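Local coordinates for protein methyltransferase (Streptomyces avermitilis, PDB 3GIW) that binds S-adenosyl-L-homocysteine and is probably an S-adenosylmethionine-dependent methyltransferase, though its substrate is not known, at residues L73-G86 and L156-I169. Sequence-based numbering, arbitrary orientation.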
ATOM      1  N   LEU A  73      -4.846   3.550 -13.167  1.00 12.33           N
ATOM      2  CA  LEU A  73      -5.618   4.669 -12.639  1.00 13.07           C
ATOM      3  C   LEU A  73      -5.305   5.982 -13.384  1.00 12.33           C
ATOM      4  O   LEU A  73      -6.228   6.735 -13.734  1.00 12.73           O
ATOM      5  CB  LEU A  73      -5.375   4.803 -11.149  1.00 12.84           C
ATOM      6  CG  LEU A  73      -6.094   3.781 -10.256  1.00 13.93           C
ATOM      7  CD1 LEU A  73      -5.424   3.725  -8.877  1.00 14.69           C
ATOM      8  CD2 LEU A  73      -7.610   4.082 -10.156  1.00 14.79           C
ATOM      9  N   ALA A  74      -4.023   6.244 -13.673  1.00 12.83           N
ATOM     10  CA  ALA A  74      -3.616   7.462 -14.360  1.00 13.90           C
ATOM     11  C   ALA A  74      -3.990   7.389 -15.832  1.00 14.09           C
ATOM     12  O   ALA A  74      -4.582   8.330 -16.366  1.00 15.57           O
ATOM     13  CB  ALA A  74      -2.128   7.716 -14.205  1.00 13.89           C
ATOM     14  N   LYS A  75      -3.680   6.280 -16.497  1.00 14.22           N
ATOM     15  CA  LYS A  75      -3.820   6.222 -17.952  0.50 15.41           C
ATOM     16  C   LYS A  75      -5.243   5.903 -18.386  1.00 16.59           C
ATOM     17  O   LYS A  75      -5.821   6.652 -19.167  1.00 19.97           O
ATOM     18  CB  LYS A  75      -2.836   5.221 -18.575  0.50 15.29           C
ATOM     19  CG  LYS A  75      -2.746   5.312 -20.111  0.50 15.55           C
ATOM     20  N   GLU A  76      -5.791   4.792 -17.898  1.00 16.65           N
ATOM     21  CA  GLU A  76      -7.113   4.317 -18.338  0.70 18.03           C
ATOM     22  C   GLU A  76      -8.230   5.088 -17.659  1.00 16.97           C
ATOM     23  O   GLU A  76      -9.170   5.512 -18.325  1.00 18.83           O
ATOM     24  CB  GLU A  76      -7.309   2.816 -18.090  0.70 20.40           C
ATOM     25  CG  GLU A  76      -6.354   1.917 -18.848  0.70 22.55           C
ATOM     26  CD  GLU A  76      -6.431   2.119 -20.340  0.70 25.01           C
ATOM     27  OE1 GLU A  76      -7.568   2.186 -20.862  0.70 27.09           O
ATOM     28  OE2 GLU A  76      -5.361   2.224 -20.980  0.70 28.14           O
ATOM     29  N   ALA A  77      -8.123   5.291 -16.343  1.00 14.76           N
ATOM     30  CA  ALA A  77      -9.181   5.966 -15.588  1.00 13.98           C
ATOM     31  C   ALA A  77      -9.103   7.514 -15.562  1.00 13.77           C
ATOM     32  O   ALA A  77     -10.060   8.185 -15.141  1.00 15.91           O
ATOM     33  CB  ALA A  77      -9.260   5.412 -14.154  1.00 14.49           C
ATOM     34  N   GLY A  78      -7.973   8.080 -15.977  1.00 12.87           N
ATOM     35  CA  GLY A  78      -7.844   9.537 -16.063  1.00 13.47           C
ATOM     36  C   GLY A  78      -7.698  10.242 -14.716  1.00 13.02           C
ATOM     37  O   GLY A  78      -7.911  11.457 -14.609  1.00 15.00           O
ATOM     38  N   ILE A  79      -7.316   9.503 -13.683  1.00 12.75           N
ATOM     39  CA  ILE A  79      -7.177  10.078 -12.356  1.00 12.92           C
ATOM     40  C   ILE A  79      -5.899  10.916 -12.249  1.00 13.05           C
ATOM     41  O   ILE A  79      -4.804  10.514 -12.713  1.00 14.89           O
ATOM     42  CB  ILE A  79      -7.187   8.983 -11.253  1.00 13.68           C
ATOM     43  CG1 ILE A  79      -8.548   8.258 -11.211  1.00 13.33           C
ATOM     44  CG2 ILE A  79      -6.808   9.575  -9.882  1.00 13.56           C
ATOM     45  CD1 ILE A  79      -9.750   9.166 -10.780  1.00 14.59           C
ATOM     46  N   ARG A  80      -6.036  12.103 -11.667  1.00 11.98           N
ATOM     47  CA  ARG A  80      -4.943  13.064 -11.557  1.00 12.70           C
ATOM     48  C   ARG A  80      -4.639  13.457 -10.111  1.00 13.19           C
ATOM     49  O   ARG A  80      -3.832  14.365  -9.889  1.00 12.43           O
ATOM     50  CB  ARG A  80      -5.270  14.339 -12.374  1.00 13.70           C
ATOM     51  CG  ARG A  80      -5.519  14.084 -13.853  1.00 13.62           C
ATOM     52  CD  ARG A  80      -4.234  13.790 -14.580  1.00 15.06           C
ATOM     53  NE  ARG A  80      -4.465  13.411 -15.977  1.00 15.71           N
ATOM     54  CZ  ARG A  80      -4.549  12.172 -16.452  1.00 14.80           C
ATOM     55  NH1 ARG A  80      -4.399  11.085 -15.681  1.00 15.02           N
ATOM     56  NH2 ARG A  80      -4.767  12.003 -17.747  1.00 17.16           N
ATOM     57  N   GLN A  81      -5.268  12.781  -9.142  1.00 12.56           N
ATOM     58  CA  GLN A  81      -5.052  13.044  -7.728  1.00 11.28           C
ATOM     59  C   GLN A  81      -5.034  11.734  -6.963  1.00 11.92           C
ATOM     60  O   GLN A  81      -5.912  10.887  -7.140  1.00 11.57           O
ATOM     61  CB  GLN A  81      -6.205  13.895  -7.175  1.00 12.00           C
ATOM     62  CG  GLN A  81      -6.385  15.232  -7.885  1.00 12.77           C
ATOM     63  CD  GLN A  81      -7.302  16.145  -7.121  1.00 11.59           C
ATOM     64  OE1 GLN A  81      -6.881  17.228  -6.654  1.00 12.77           O
ATOM     65  NE2 GLN A  81      -8.571  15.717  -6.962  1.00 11.13           N
ATOM     66  N   PHE A  82      -4.056  11.586  -6.069  1.00 11.81           N
ATOM     67  CA  PHE A  82      -3.863  10.355  -5.305  1.00 12.96           C
ATOM     68  C   PHE A  82      -3.605  10.683  -3.838  1.00 11.61           C
ATOM     69  O   PHE A  82      -2.844  11.615  -3.531  1.00 12.59           O
ATOM     70  CB  PHE A  82      -2.643   9.576  -5.863  1.00 14.40           C
ATOM     71  CG  PHE A  82      -2.799   9.156  -7.288  1.00 14.18           C
ATOM     72  CD1 PHE A  82      -2.656  10.087  -8.327  1.00 14.13           C
ATOM     73  CD2 PHE A  82      -3.140   7.848  -7.606  1.00 14.94           C
ATOM     74  CE1 PHE A  82      -2.835   9.719  -9.675  1.00 14.62           C
ATOM     75  CE2 PHE A  82      -3.335   7.495  -8.946  1.00 15.11           C
ATOM     76  CZ  PHE A  82      -3.171   8.411  -9.956  1.00 14.37           C
ATOM     77  N   LEU A  83      -4.205   9.888  -2.954  1.00 11.76           N
ATOM     78  CA  LEU A  83      -3.987   9.907  -1.529  1.00 12.08           C
ATOM     79  C   LEU A  83      -3.497   8.510  -1.114  1.00 12.37           C
ATOM     80  O   LEU A  83      -4.265   7.556  -1.123  1.00 13.09           O
ATOM     81  CB  LEU A  83      -5.277  10.274  -0.797  1.00 13.27           C
ATOM     82  CG  LEU A  83      -5.201  10.316   0.728  1.00 12.73           C
ATOM     83  CD1 LEU A  83      -4.044  11.136   1.290  1.00 14.04           C
ATOM     84  CD2 LEU A  83      -6.543  10.814   1.341  1.00 14.38           C
ATOM     85  N   ASP A  84      -2.216   8.430  -0.744  1.00 12.08           N
ATOM     86  CA  ASP A  84      -1.551   7.158  -0.471  1.00 12.36           C
ATOM     87  C   ASP A  84      -1.348   6.989   1.020  1.00 12.69           C
ATOM     88  O   ASP A  84      -0.604   7.752   1.671  1.00 13.82           O
ATOM     89  CB  ASP A  84      -0.201   7.139  -1.171  1.00 13.55           C
ATOM     90  CG  ASP A  84       0.505   5.778  -1.099  1.00 16.11           C
ATOM     91  OD1 ASP A  84      -0.142   4.727  -1.293  1.00 15.00           O
ATOM     92  OD2 ASP A  84       1.757   5.772  -0.901  1.00 16.80           O
ATOM     93  N   ILE A  85      -2.020   5.996   1.596  1.00 12.21           N
ATOM     94  CA  ILE A  85      -2.047   5.777   3.031  1.00 13.03           C
ATOM     95  C   ILE A  85      -1.116   4.610   3.373  1.00 13.64           C
ATOM     96  O   ILE A  85      -1.356   3.486   2.943  1.00 14.93           O
ATOM     97  CB  ILE A  85      -3.487   5.452   3.534  1.00 14.40           C
ATOM     98  CG1 ILE A  85      -4.468   6.526   3.059  1.00 15.55           C
ATOM     99  CG2 ILE A  85      -3.491   5.230   5.076  1.00 14.54           C
ATOM    100  CD1 ILE A  85      -4.190   7.881   3.552  1.00 17.85           C
ATOM    101  N   GLY A  86      -0.056   4.868   4.128  1.00 14.08           N
ATOM    102  CA  GLY A  86       0.950   3.830   4.410  1.00 14.71           C
ATOM    103  C   GLY A  86       1.992   3.726   3.303  1.00 14.07           C
ATOM    104  O   GLY A  86       2.256   2.662   2.754  1.00 16.40           O
ATOM    105  N   LEU A 156      -4.534  18.599  -2.713  1.00 13.44           N
ATOM    106  CA  LEU A 156      -5.664  17.980  -3.385  1.00 13.93           C
ATOM    107  C   LEU A 156      -6.915  18.863  -3.353  1.00 13.00           C
ATOM    108  O   LEU A 156      -7.151  19.609  -2.394  1.00 14.28           O
ATOM    109  CB  LEU A 156      -5.999  16.643  -2.748  1.00 13.47           C
ATOM    110  CG  LEU A 156      -4.860  15.630  -2.634  1.00 15.01           C
ATOM    111  CD1 LEU A 156      -5.380  14.325  -1.995  1.00 17.13           C
ATOM    112  CD2 LEU A 156      -4.169  15.420  -3.992  1.00 16.14           C
ATOM    113  N   ASP A 157      -7.719  18.746  -4.407  1.00 11.54           N
ATOM    114  CA  ASP A 157      -9.041  19.342  -4.501  1.00 11.11           C
ATOM    115  C   ASP A 157     -10.051  18.237  -4.286  1.00  9.83           C
ATOM    116  O   ASP A 157     -10.280  17.394  -5.167  1.00 10.14           O
ATOM    117  CB  ASP A 157      -9.185  19.961  -5.889  1.00 10.91           C
ATOM    118  CG  ASP A 157     -10.541  20.562  -6.146  1.00 12.65           C
ATOM    119  OD1 ASP A 157     -11.496  20.330  -5.380  1.00 11.18           O
ATOM    120  OD2 ASP A 157     -10.659  21.303  -7.171  1.00 13.51           O
ATOM    121  N   LEU A 158     -10.670  18.180  -3.122  1.00 11.04           N
ATOM    122  CA  LEU A 158     -11.574  17.066  -2.805  1.00 12.27           C
ATOM    123  C   LEU A 158     -12.963  17.168  -3.440  1.00 11.42           C
ATOM    124  O   LEU A 158     -13.846  16.337  -3.166  1.00 12.60           O
ATOM    125  CB  LEU A 158     -11.679  16.854  -1.290  1.00 13.45           C
ATOM    126  CG  LEU A 158     -10.347  16.590  -0.560  1.00 14.79           C
ATOM    127  CD1 LEU A 158     -10.662  16.266   0.913  1.00 17.14           C
ATOM    128  CD2 LEU A 158      -9.558  15.460  -1.243  1.00 15.46           C
ATOM    129  N   THR A 159     -13.149  18.166  -4.314  1.00 10.77           N
ATOM    130  CA  THR A 159     -14.316  18.212  -5.188  1.00 10.20           C
ATOM    131  C   THR A 159     -14.071  17.577  -6.560  1.00 12.03           C
ATOM    132  O   THR A 159     -14.969  17.555  -7.418  1.00 11.54           O
ATOM    133  CB  THR A 159     -14.859  19.665  -5.368  1.00  9.82           C
ATOM    134  OG1 THR A 159     -14.004  20.429  -6.226  1.00 10.27           O
ATOM    135  CG2 THR A 159     -15.028  20.407  -3.999  1.00 11.33           C
ATOM    136  N   ARG A 160     -12.885  17.014  -6.753  1.00 11.03           N
ATOM    137  CA  ARG A 160     -12.556  16.313  -8.007  1.00 11.25           C
ATOM    138  C   ARG A 160     -12.059  14.907  -7.666  1.00 11.31           C
ATOM    139  O   ARG A 160     -11.641  14.675  -6.549  1.00 12.35           O
ATOM    140  CB  ARG A 160     -11.516  17.079  -8.822  1.00 12.10           C
ATOM    141  CG  ARG A 160     -12.065  18.411  -9.333  1.00 15.70           C
ATOM    142  CD  ARG A 160     -10.977  19.351  -9.802  1.00 19.66           C
ATOM    143  NE  ARG A 160     -11.491  20.718  -9.947  1.00 22.37           N
ATOM    144  CZ  ARG A 160     -12.217  21.129 -10.971  1.00 22.17           C
ATOM    145  NH1 ARG A 160     -12.534  20.280 -11.933  1.00 24.71           N
ATOM    146  NH2 ARG A 160     -12.655  22.385 -11.016  1.00 23.53           N
ATOM    147  N   PRO A 161     -12.165  13.943  -8.601  1.00 11.03           N
ATOM    148  CA  PRO A 161     -11.825  12.569  -8.263  1.00 11.44           C
ATOM    149  C   PRO A 161     -10.421  12.402  -7.689  1.00 11.59           C
ATOM    150  O   PRO A 161      -9.448  13.020  -8.136  1.00 11.60           O
ATOM    151  CB  PRO A 161     -11.999  11.833  -9.591  1.00 12.92           C
ATOM    152  CG  PRO A 161     -13.002  12.667 -10.344  1.00 13.42           C
ATOM    153  CD  PRO A 161     -12.658  14.073  -9.988  1.00 12.13           C
ATOM    154  N   VAL A 162     -10.338  11.482  -6.732  1.00 11.37           N
ATOM    155  CA  VAL A 162      -9.092  11.078  -6.082  1.00 12.33           C
ATOM    156  C   VAL A 162      -9.030   9.540  -6.046  1.00 12.82           C
ATOM    157  O   VAL A 162     -10.058   8.889  -5.842  1.00 12.47           O
ATOM    158  CB  VAL A 162      -9.083  11.595  -4.613  1.00 11.62           C
ATOM    159  CG1 VAL A 162      -7.854  11.137  -3.847  1.00 12.25           C
ATOM    160  CG2 VAL A 162      -9.113  13.159  -4.535  1.00 11.50           C
ATOM    161  N   ALA A 163      -7.842   8.965  -6.286  1.00 11.92           N
ATOM    162  CA  ALA A 163      -7.597   7.545  -5.986  1.00 12.76           C
ATOM    163  C   ALA A 163      -6.981   7.414  -4.597  1.00 12.74           C
ATOM    164  O   ALA A 163      -5.891   7.959  -4.339  1.00 12.75           O
ATOM    165  CB  ALA A 163      -6.674   6.921  -6.989  1.00 13.94           C
ATOM    166  N   LEU A 164      -7.691   6.704  -3.732  1.00 12.73           N
ATOM    167  CA  LEU A 164      -7.271   6.374  -2.390  1.00 12.06           C
ATOM    168  C   LEU A 164      -6.537   5.042  -2.500  1.00 12.64           C
ATOM    169  O   LEU A 164      -7.155   4.023  -2.817  1.00 12.06           O
ATOM    170  CB  LEU A 164      -8.473   6.258  -1.460  1.00 12.49           C
ATOM    171  CG  LEU A 164      -8.190   5.894  -0.012  1.00 13.12           C
ATOM    172  CD1 LEU A 164      -7.346   6.935   0.717  1.00 15.32           C
ATOM    173  CD2 LEU A 164      -9.504   5.659   0.756  1.00 15.25           C
ATOM    174  N   THR A 165      -5.221   5.081  -2.256  1.00 13.12           N
ATOM    175  CA  THR A 165      -4.379   3.871  -2.294  1.00 13.04           C
ATOM    176  C   THR A 165      -4.001   3.424  -0.881  1.00 13.14           C
ATOM    177  O   THR A 165      -3.402   4.203  -0.114  1.00 13.60           O
ATOM    178  CB  THR A 165      -3.153   4.052  -3.241  1.00 13.91           C
ATOM    179  OG1 THR A 165      -2.380   5.164  -2.845  1.00 14.72           O
ATOM    180  CG2 THR A 165      -3.621   4.359  -4.666  1.00 16.35           C
ATOM    181  N   VAL A 166      -4.367   2.197  -0.520  1.00 12.17           N
ATOM    182  CA  VAL A 166      -4.125   1.628   0.822  1.00 12.93           C
ATOM    183  C   VAL A 166      -3.444   0.266   0.551  1.00 12.36           C
ATOM    184  O   VAL A 166      -4.117  -0.762   0.497  1.00 12.38           O
ATOM    185  CB  VAL A 166      -5.423   1.482   1.656  1.00 13.03           C
ATOM    186  CG1 VAL A 166      -5.081   1.056   3.063  1.00 13.92           C
ATOM    187  CG2 VAL A 166      -6.199   2.837   1.685  1.00 14.81           C
ATOM    188  N   ILE A 167      -2.129   0.322   0.327  1.00 12.38           N
ATOM    189  CA  ILE A 167      -1.352  -0.791  -0.213  1.00 13.54           C
ATOM    190  C   ILE A 167      -0.349  -1.311   0.819  1.00 13.54           C
ATOM    191  O   ILE A 167       0.417  -0.567   1.425  1.00 12.82           O
ATOM    192  CB  ILE A 167      -0.658  -0.330  -1.504  1.00 13.93           C
ATOM    193  CG1 ILE A 167      -1.732   0.068  -2.538  1.00 15.93           C
ATOM    194  CG2 ILE A 167       0.269  -1.459  -2.021  1.00 16.81           C
ATOM    195  CD1 ILE A 167      -1.244   0.656  -3.857  1.00 17.62           C
ATOM    196  N   ALA A 168      -0.434  -2.618   1.079  1.00 15.90           N
ATOM    197  CA  ALA A 168       0.516  -3.294   1.965  1.00 17.47           C
ATOM    198  C   ALA A 168       0.503  -2.702   3.380  1.00 15.98           C
ATOM    199  O   ALA A 168       1.547  -2.549   4.029  1.00 19.78           O
ATOM    200  CB  ALA A 168       1.949  -3.293   1.345  1.00 19.95           C
ATOM    201  N   ILE A 169      -0.689  -2.344   3.871  1.00 14.99           N
ATOM    202  CA  ILE A 169      -0.831  -1.753   5.214  0.50 15.89           C
ATOM    203  C   ILE A 169      -1.984  -2.326   6.054  1.00 14.48           C
ATOM    204  O   ILE A 169      -1.874  -2.455   7.277  1.00 14.40           O
ATOM    205  CB  ILE A 169      -0.986  -0.203   5.135  0.50 16.63           C
ATOM    206  CG1 ILE A 169      -1.264   0.371   6.535  0.50 17.20           C
ATOM    207  CG2 ILE A 169      -2.097   0.189   4.201  0.50 17.31           C
ATOM    208  CD1 ILE A 169      -1.009   1.850   6.651  0.50 18.44           C
TER
HETATM  209  O   HOH W   1      -8.535  13.315 -10.720  1.00 17.42           O
HETATM  210  O   HOH W   2      -0.366   2.575   0.539  1.00 13.52           O
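Strands 81-85 and 163-167 run parallel with their axes 23° apart, and the bonds from Ala163 N to Gln81 O, Leu83 N to Ala163 O, Thr165 N to Leu83 O and Ile85 N to Thr165 O zip them together. Where the strands begin, Gln81 adds its side chain to the backbone pairing. Its amide reaches into the Asp157-Arg160 beta turn: OE1 accepts from Asp157 N at 2.8 Å, while NE2 gives one proton to Asp157 O at 3.0 Å and the other, almost perfectly straight, to Pro161 O at 3.1 Å. Both acceptors of NE2 lie close to the amide plane, which fixes the rotation of the group. Replacing Gln81 by a leucine would probably leave Asp157 N and Pro161 O without these mates and let the turn drift from the N-terminal end of strand 81-85. The pair forms the centre of a Rossmann-like methyltransferase sheet, with strand 107-112 flanking 81-85 and strand 195-201 beyond 163-167. On one face Ala163 CB sits 3.7 Å from Phe82 CD2 and also meets Leu73 CD1 from helix 55-75. Further along that face, Thr165 OG1 donates to the anti side of Asp84 OD1 at 2.8 Å; CG, turned anti to the backbone N (chi1 -173°), brings the carboxylate across to Thr165, and its OD2 bonds Thr87. On the reverse face Leu164 CD1 nestles against Leu83 CG and lies 3.7 Å from Ile85 CG1. At the C-terminal ends, Ile169 lies near Met140 and Gly86 near Asp112, both S-adenosyl-L-homocysteine-binding residues in another crystal structure of this protein.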